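Local coordinates for ribonuclease J (Methanolobus psychrophilus R15, PDB 5HAB), which probably degrades RNA as an exoribonuclease of the metallo-beta-lactamase and beta-CASP family, at residues L242-M247 / I271-S276; D250-T255 / V260-T265; E315-R320 / D324-K329. The protein carries 1 engineered substitution. One frame throughout, in Å; residues are numbered along the deposited sequence.

Interaction 1: L242-M247 / I271-S276; sequences LIAHMM and IARVNS. With SO4 (sulfate ion), chain L.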
# COMPACT_ATOMS: atom_id res chain seq x y z
N LEU B 242 16.31 -8.14 -22.36
CA LEU B 242 17.54 -7.39 -22.55
C LEU B 242 17.75 -6.39 -21.43
O LEU B 242 18.88 -6.12 -21.02
CB LEU B 242 17.53 -6.69 -23.91
CG LEU B 242 18.79 -5.89 -24.26
CD1 LEU B 242 20.02 -6.78 -24.16
CD2 LEU B 242 18.66 -5.33 -25.65
N ILE B 243 16.65 -5.83 -20.92
CA ILE B 243 16.71 -4.89 -19.81
C ILE B 243 17.28 -5.57 -18.56
O ILE B 243 18.13 -5.00 -17.87
CB ILE B 243 15.31 -4.30 -19.52
CG1 ILE B 243 14.79 -3.55 -20.75
CG2 ILE B 243 15.33 -3.42 -18.28
CD1 ILE B 243 15.75 -2.49 -21.27
N ALA B 244 16.82 -6.79 -18.29
CA ALA B 244 17.31 -7.55 -17.14
C ALA B 244 18.77 -7.94 -17.35
O ALA B 244 19.57 -7.96 -16.41
CB ALA B 244 16.45 -8.80 -16.91
N HIS B 245 19.10 -8.26 -18.60
CA HIS B 245 20.47 -8.55 -18.98
C HIS B 245 21.38 -7.36 -18.62
O HIS B 245 22.38 -7.51 -17.93
CB HIS B 245 20.54 -8.87 -20.47
CG HIS B 245 21.93 -9.15 -20.97
ND1 HIS B 245 22.52 -10.39 -20.86
CD2 HIS B 245 22.83 -8.35 -21.59
CE1 HIS B 245 23.73 -10.34 -21.39
NE2 HIS B 245 23.94 -9.12 -21.84
N MET B 246 20.98 -6.17 -19.07
CA MET B 246 21.73 -4.94 -18.84
C MET B 246 21.87 -4.64 -17.35
O MET B 246 22.97 -4.36 -16.86
CB MET B 246 21.05 -3.76 -19.54
CG MET B 246 20.97 -3.84 -21.07
SD MET B 246 22.44 -3.29 -21.94
CE MET B 246 23.47 -4.76 -21.92
N MET B 247 20.75 -4.70 -16.62
CA MET B 247 20.78 -4.41 -15.18
C MET B 247 21.66 -5.38 -14.41
O MET B 247 22.40 -4.99 -13.50
CB MET B 247 19.36 -4.44 -14.60
CG MET B 247 18.46 -3.32 -15.12
SD MET B 247 16.93 -3.11 -14.19
CE MET B 247 16.21 -4.74 -14.25
N ILE B 271 16.56 -19.99 -18.19
CA ILE B 271 17.80 -20.34 -18.87
C ILE B 271 18.51 -19.13 -19.49
O ILE B 271 19.74 -19.05 -19.47
CB ILE B 271 17.52 -21.44 -19.92
CG1 ILE B 271 16.89 -22.67 -19.26
CG2 ILE B 271 18.79 -21.85 -20.63
CD1 ILE B 271 17.72 -23.25 -18.12
N ALA B 272 17.74 -18.19 -20.03
CA ALA B 272 18.32 -16.96 -20.60
C ALA B 272 19.07 -16.17 -19.53
O ALA B 272 20.17 -15.66 -19.75
CB ALA B 272 17.24 -16.11 -21.23
N ARG B 273 18.45 -16.09 -18.35
CA ARG B 273 19.02 -15.37 -17.23
C ARG B 273 20.32 -16.02 -16.76
O ARG B 273 21.35 -15.35 -16.61
CB ARG B 273 18.03 -15.32 -16.07
CG ARG B 273 18.56 -14.61 -14.85
CD ARG B 273 18.42 -13.11 -15.00
NE ARG B 273 17.08 -12.67 -14.64
CZ ARG B 273 16.13 -12.39 -15.52
NH1 ARG B 273 16.39 -12.50 -16.81
NH2 ARG B 273 14.93 -12.00 -15.12
N VAL B 274 20.26 -17.33 -16.51
CA VAL B 274 21.43 -18.09 -16.07
C VAL B 274 22.57 -17.97 -17.08
O VAL B 274 23.73 -17.78 -16.70
CB VAL B 274 21.07 -19.57 -15.84
CG1 VAL B 274 22.32 -20.39 -15.56
CG2 VAL B 274 20.07 -19.71 -14.71
N ASN B 275 22.22 -18.05 -18.36
CA ASN B 275 23.16 -17.87 -19.45
C ASN B 275 23.89 -16.54 -19.30
O ASN B 275 25.13 -16.49 -19.25
CB ASN B 275 22.44 -17.94 -20.80
CG ASN B 275 23.39 -18.06 -21.97
OD1 ASN B 275 24.33 -18.85 -21.94
ND2 ASN B 275 23.15 -17.28 -23.02
N SER B 276 23.10 -15.46 -19.23
CA SER B 276 23.65 -14.13 -19.03
C SER B 276 24.61 -14.12 -17.85
O SER B 276 25.72 -13.58 -17.95
CB SER B 276 22.53 -13.11 -18.80
OG SER B 276 21.88 -12.80 -20.02
S SO4 L . 27.27 -7.77 -23.00
O1 SO4 L . 28.05 -6.70 -22.39
O2 SO4 L . 27.02 -7.45 -24.41
O3 SO4 L . 28.01 -9.03 -22.92
O4 SO4 L . 26.00 -7.91 -22.31
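Ala244 and Arg273, together with the bonded pair His245 and Ser276, form the tightly packed part of this contact between helices 241-253 and 271-283. The methyl CB of Ala244 lies over one face of the Arg273 guanidinium, 3.5 Å above its plane and offset toward the rim, with Ala244 CB 3.7 Å from Arg273 NH1. Arg273 reaches this place by starting with CG opposite the backbone N and then folding back at chi2 and chi3 (82° and 83°). The rim of the group is occupied by polar partners: NH1 makes a salt bridge with Glu241, NH2 a hydrogen bond with His406, and NE a weak one with Ser374. Together they fix the rotation of the guanidinium and leave one face to the methyl. Beside it, His245 ND1 and the buried Ser276 OG share a hydrogen bond of 2.6 Å, with the hydroxyl in the ring plane at its edge; either atom could be the donor. This bond and Phe280, whose ring meets the imidazole with the planes about 45° apart, limit rotation about the His245 CB-CG bond.

The loose side is the far edge of the partly exposed His245 ring. There NE2 donates to sulfate O4 of chain L, but the modelled distance is very short and its exact value is doubtful. The ion probably comes from the crystallisation liquor, so any share it has in holding the ring is uncertain.

The two helices precede and follow strand 262-266 of the parallel sheet, a helix-strand-helix succession of the alpha/beta beta-CASP domain.

Interaction 2: D250-T255 / V260-T265; sequences DVLLGT and VGMIVT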
# COMPACT_ATOMS: atom_id res chain seq x y z
N ASP B 250 25.28 -4.57 -15.06
CA ASP B 250 25.68 -3.39 -14.29
C ASP B 250 25.90 -3.74 -12.82
O ASP B 250 26.85 -3.26 -12.20
CB ASP B 250 24.62 -2.29 -14.43
CG ASP B 250 25.17 -0.91 -14.10
OD1 ASP B 250 26.23 -0.81 -13.44
OD2 ASP B 250 24.53 0.09 -14.50
N VAL B 251 25.03 -4.58 -12.26
CA VAL B 251 25.16 -4.95 -10.86
C VAL B 251 26.41 -5.80 -10.64
O VAL B 251 27.07 -5.69 -9.60
CB VAL B 251 23.90 -5.70 -10.37
CG1 VAL B 251 24.13 -6.31 -8.99
CG2 VAL B 251 22.70 -4.76 -10.34
N LEU B 252 26.76 -6.63 -11.62
CA LEU B 252 27.85 -7.58 -11.43
C LEU B 252 29.22 -6.96 -11.72
O LEU B 252 30.20 -7.27 -11.04
CB LEU B 252 27.64 -8.82 -12.29
CG LEU B 252 26.62 -9.81 -11.72
CD1 LEU B 252 26.23 -10.86 -12.75
CD2 LEU B 252 27.18 -10.47 -10.47
N LEU B 253 29.29 -6.08 -12.71
CA LEU B 253 30.56 -5.48 -13.11
C LEU B 253 30.76 -4.08 -12.52
O LEU B 253 31.88 -3.71 -12.17
CB LEU B 253 30.65 -5.41 -14.64
CG LEU B 253 30.59 -6.74 -15.39
CD1 LEU B 253 30.43 -6.50 -16.88
CD2 LEU B 253 31.83 -7.56 -15.11
N GLY B 254 29.67 -3.32 -12.40
CA GLY B 254 29.75 -1.95 -11.91
C GLY B 254 29.92 -1.82 -10.41
O GLY B 254 28.96 -1.53 -9.69
N THR B 255 31.14 -2.05 -9.93
CA THR B 255 31.41 -2.04 -8.50
C THR B 255 32.87 -1.66 -8.22
O THR B 255 33.79 -2.16 -8.87
CB THR B 255 31.08 -3.41 -7.86
OG1 THR B 255 31.48 -3.42 -6.49
CG2 THR B 255 31.77 -4.55 -8.61
N VAL B 260 35.01 -8.80 -3.51
CA VAL B 260 34.25 -8.91 -2.28
C VAL B 260 33.69 -10.32 -2.07
O VAL B 260 33.58 -10.79 -0.94
CB VAL B 260 33.12 -7.87 -2.24
CG1 VAL B 260 32.13 -8.09 -3.37
CG2 VAL B 260 32.43 -7.89 -0.89
N GLY B 261 33.34 -10.99 -3.16
CA GLY B 261 32.63 -12.25 -3.06
C GLY B 261 31.14 -12.06 -3.28
O GLY B 261 30.45 -11.43 -2.48
N MET B 262 30.65 -12.61 -4.39
CA MET B 262 29.28 -12.40 -4.80
C MET B 262 28.55 -13.72 -5.07
O MET B 262 29.08 -14.62 -5.72
CB MET B 262 29.24 -11.51 -6.05
CG MET B 262 29.94 -10.17 -5.87
SD MET B 262 30.03 -9.20 -7.39
CE MET B 262 30.98 -10.30 -8.42
N ILE B 263 27.32 -13.81 -4.57
CA ILE B 263 26.46 -14.96 -4.82
C ILE B 263 25.28 -14.50 -5.66
O ILE B 263 24.65 -13.50 -5.34
CB ILE B 263 25.96 -15.58 -3.50
CG1 ILE B 263 27.11 -16.21 -2.73
CG2 ILE B 263 24.87 -16.61 -3.78
CD1 ILE B 263 26.70 -16.76 -1.38
N VAL B 264 24.97 -15.22 -6.73
CA VAL B 264 23.78 -14.90 -7.52
C VAL B 264 22.74 -16.01 -7.37
O VAL B 264 23.08 -17.19 -7.39
CB VAL B 264 24.12 -14.67 -9.00
CG1 VAL B 264 22.90 -14.16 -9.75
CG2 VAL B 264 25.28 -13.69 -9.13
N THR B 265 21.48 -15.63 -7.22
CA THR B 265 20.40 -16.61 -7.17
C THR B 265 19.25 -16.22 -8.10
O THR B 265 18.91 -15.05 -8.24
CB THR B 265 19.86 -16.78 -5.73
OG1 THR B 265 18.80 -17.74 -5.73
CG2 THR B 265 19.34 -15.45 -5.19
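Leu252 meets both Met262 and Val264, and the contact between the end of helix 241-253 and strand 262-266 is apolar, with no hydrogen bond crossing it. One branch of the leucine does the side-chain work: Leu252 CD2 lies 4.0 Å from Val264 CG2 and 4.3 Å from Met262 CE. The leucine and valine side chains cross at a slant and meet through methyls. Met262 runs straight through chi2 (174°) and then bends at chi3 (-61°), which lays CE beside the leucine side chain. The methionine also approaches the helix backbone: Met262 SD and CE both lie 4.1 Å from Leu252 O.

The helix ends with Gly254 N bonded to Asp250 O; the inverse gamma turn centred on Gly254 follows, with a weak bond from Thr255 N to Leu253 O, and Asp250 and Thr255 find polar partners in Lys237 and Glu418 of the second subunit.

Strand 262-266 runs between strands 338-342 and 370-374 of the parallel sheet. Leu252 also touches Phe280 and Val264 touches Ile277, both of helix 271-283, while Leu339 of strand 338-342 packs against Met262 and Val264.

Interaction 3: E315-R320 / D324-K329; sequences EIYGSR and DNALKK. With SO4 (sulfate ion), chain J.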
# COMPACT_ATOMS: atom_id res chain seq x y z
N GLU B 315 31.27 -25.24 -13.54
CA GLU B 315 31.15 -26.36 -12.62
C GLU B 315 29.71 -26.52 -12.17
O GLU B 315 29.03 -25.55 -11.85
CB GLU B 315 32.08 -26.17 -11.41
CG GLU B 315 33.54 -25.92 -11.77
CD GLU B 315 34.45 -25.83 -10.55
OE1 GLU B 315 35.52 -25.19 -10.65
OE2 GLU B 315 34.09 -26.39 -9.49
N ILE B 316 29.23 -27.77 -12.14
CA ILE B 316 27.86 -28.05 -11.77
C ILE B 316 27.85 -29.12 -10.69
O ILE B 316 28.51 -30.15 -10.82
CB ILE B 316 27.02 -28.47 -12.99
CG1 ILE B 316 27.16 -27.44 -14.11
CG2 ILE B 316 25.56 -28.65 -12.62
CD1 ILE B 316 26.27 -27.68 -15.30
N TYR B 317 27.11 -28.87 -9.62
CA TYR B 317 27.04 -29.80 -8.49
C TYR B 317 25.61 -29.96 -8.00
O TYR B 317 24.93 -28.97 -7.70
CB TYR B 317 27.94 -29.33 -7.35
CG TYR B 317 29.38 -29.16 -7.75
CD1 TYR B 317 30.24 -30.25 -7.85
CD2 TYR B 317 29.89 -27.90 -8.04
CE1 TYR B 317 31.56 -30.09 -8.23
CE2 TYR B 317 31.21 -27.73 -8.41
CZ TYR B 317 32.04 -28.83 -8.50
OH TYR B 317 33.35 -28.66 -8.87
N GLY B 318 25.15 -31.20 -7.92
CA GLY B 318 23.78 -31.48 -7.53
C GLY B 318 23.62 -32.07 -6.14
O GLY B 318 22.60 -31.86 -5.50
N SER B 319 24.63 -32.81 -5.68
CA SER B 319 24.53 -33.48 -4.38
C SER B 319 25.03 -32.61 -3.23
O SER B 319 25.90 -31.76 -3.42
CB SER B 319 25.31 -34.80 -4.41
OG SER B 319 26.65 -34.59 -4.80
N ARG B 320 24.47 -32.84 -2.05
CA ARG B 320 24.74 -32.02 -0.87
C ARG B 320 26.23 -31.97 -0.53
O ARG B 320 26.75 -30.94 -0.13
CB ARG B 320 23.95 -32.52 0.34
CG ARG B 320 24.19 -31.69 1.60
CD ARG B 320 23.62 -32.36 2.84
NE ARG B 320 24.22 -33.67 3.07
CZ ARG B 320 25.40 -33.86 3.67
NH1 ARG B 320 25.87 -35.09 3.84
NH2 ARG B 320 26.11 -32.82 4.09
N ASP B 324 28.62 -28.82 -0.68
CA ASP B 324 29.33 -28.39 0.53
C ASP B 324 30.84 -28.38 0.33
O ASP B 324 31.53 -27.50 0.85
CB ASP B 324 28.95 -29.30 1.71
CG ASP B 324 27.63 -28.90 2.35
OD1 ASP B 324 26.83 -28.21 1.68
OD2 ASP B 324 27.39 -29.30 3.51
N ASN B 325 31.36 -29.34 -0.43
CA ASN B 325 32.80 -29.39 -0.65
C ASN B 325 33.23 -28.38 -1.72
O ASN B 325 34.37 -27.92 -1.72
CB ASN B 325 33.24 -30.80 -1.04
CG ASN B 325 33.56 -31.67 0.17
OD1 ASN B 325 34.73 -31.87 0.51
ND2 ASN B 325 32.52 -32.17 0.83
N ALA B 326 32.30 -28.02 -2.60
CA ALA B 326 32.56 -26.98 -3.58
C ALA B 326 32.64 -25.63 -2.88
O ALA B 326 33.48 -24.79 -3.20
CB ALA B 326 31.48 -26.97 -4.65
N LEU B 327 31.75 -25.42 -1.92
CA LEU B 327 31.73 -24.20 -1.14
C LEU B 327 32.93 -24.16 -0.20
O LEU B 327 33.43 -23.09 0.13
CB LEU B 327 30.42 -24.07 -0.36
CG LEU B 327 29.21 -23.88 -1.27
CD1 LEU B 327 27.94 -24.36 -0.61
CD2 LEU B 327 29.10 -22.43 -1.68
N LYS B 328 33.39 -25.33 0.23
CA LYS B 328 34.59 -25.40 1.05
C LYS B 328 35.81 -25.05 0.20
O LYS B 328 36.74 -24.39 0.67
CB LYS B 328 34.75 -26.79 1.68
CG LYS B 328 36.13 -27.05 2.27
CD LYS B 328 36.12 -28.23 3.24
CE LYS B 328 35.42 -27.87 4.54
NZ LYS B 328 35.17 -29.06 5.39
N LYS B 329 35.79 -25.47 -1.06
CA LYS B 329 36.87 -25.15 -1.99
C LYS B 329 36.91 -23.65 -2.25
O LYS B 329 37.97 -23.03 -2.21
CB LYS B 329 36.71 -25.93 -3.30
CG LYS B 329 37.40 -25.30 -4.50
CD LYS B 329 37.00 -25.98 -5.80
CE LYS B 329 37.71 -25.35 -6.99
NZ LYS B 329 36.85 -25.27 -8.20
S SO4 J . 20.96 -35.27 -2.07
O1 SO4 J . 20.51 -34.22 -1.17
O2 SO4 J . 20.54 -34.97 -3.44
O3 SO4 J . 20.37 -36.54 -1.65
O4 SO4 J . 22.42 -35.38 -2.01
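Lys329 and Glu315 form the salt bridge that ties helix 320-331 to strand 315-317, with Lys329 NZ 2.8 Å from Glu315 OE1. Lys329 sets CG opposite its backbone N (chi1 157°) and stays extended through chi3, which carries NZ to the carboxylate. The ammonium lies near both oxygens, although its hydrogen bond to OE2 is weak. Glu315 OE2, in the plane of the Tyr317 ring at its edge, also accepts a bond from Tyr317 OH; its modelled length is doubtfully short, but the carboxylate appears to be held by both residues.

At the start of the helix, Asp324 N donates to Arg320 O over 2.9 Å. Ser319 holds the N-cap position, and Arg320 N points almost straight at O4 of the chain J sulfate, 3.3 Å away (173°); Arg293 binds the same ion, which is probably from the crystallisation liquor. This is a strand-to-helix connection at an outer strand of the parallel beta-CASP sheet.

The side chains of Arg320 and Asp324 make only a long salt bridge, NH2 to OD2 at 3.8 Å, their flat groups nearly perpendicular; Asp324 OD1 has its stronger partner in Arg355. Farther along the helix, Ala326 CB sits over one face of the Tyr317 ring in a CH-pi contact, 4.1 Å from the centroid and 23° off the normal.

Interaction 1 and interaction 2 share helix 241-253, one near its start and the other at its end, and their centres are about 14 Å apart. Along the chain, helix 241-253, strand 262-266 and helix 271-283 follow one another, so interaction 2 falls between the two halves of interaction 1. Interaction 3 comes later, its centre about 24 Å from that of interaction 1 and about 20 Å from that of interaction 2. Interactions 2 and 3 reach the same parallel sheet, at an inner strand and at outermost strand 315-317. Segments of interactions 1 and 2 also touch the second subunit, which places helix 241-253 in the subunit interface, whereas interaction 3 touches no other protein chain.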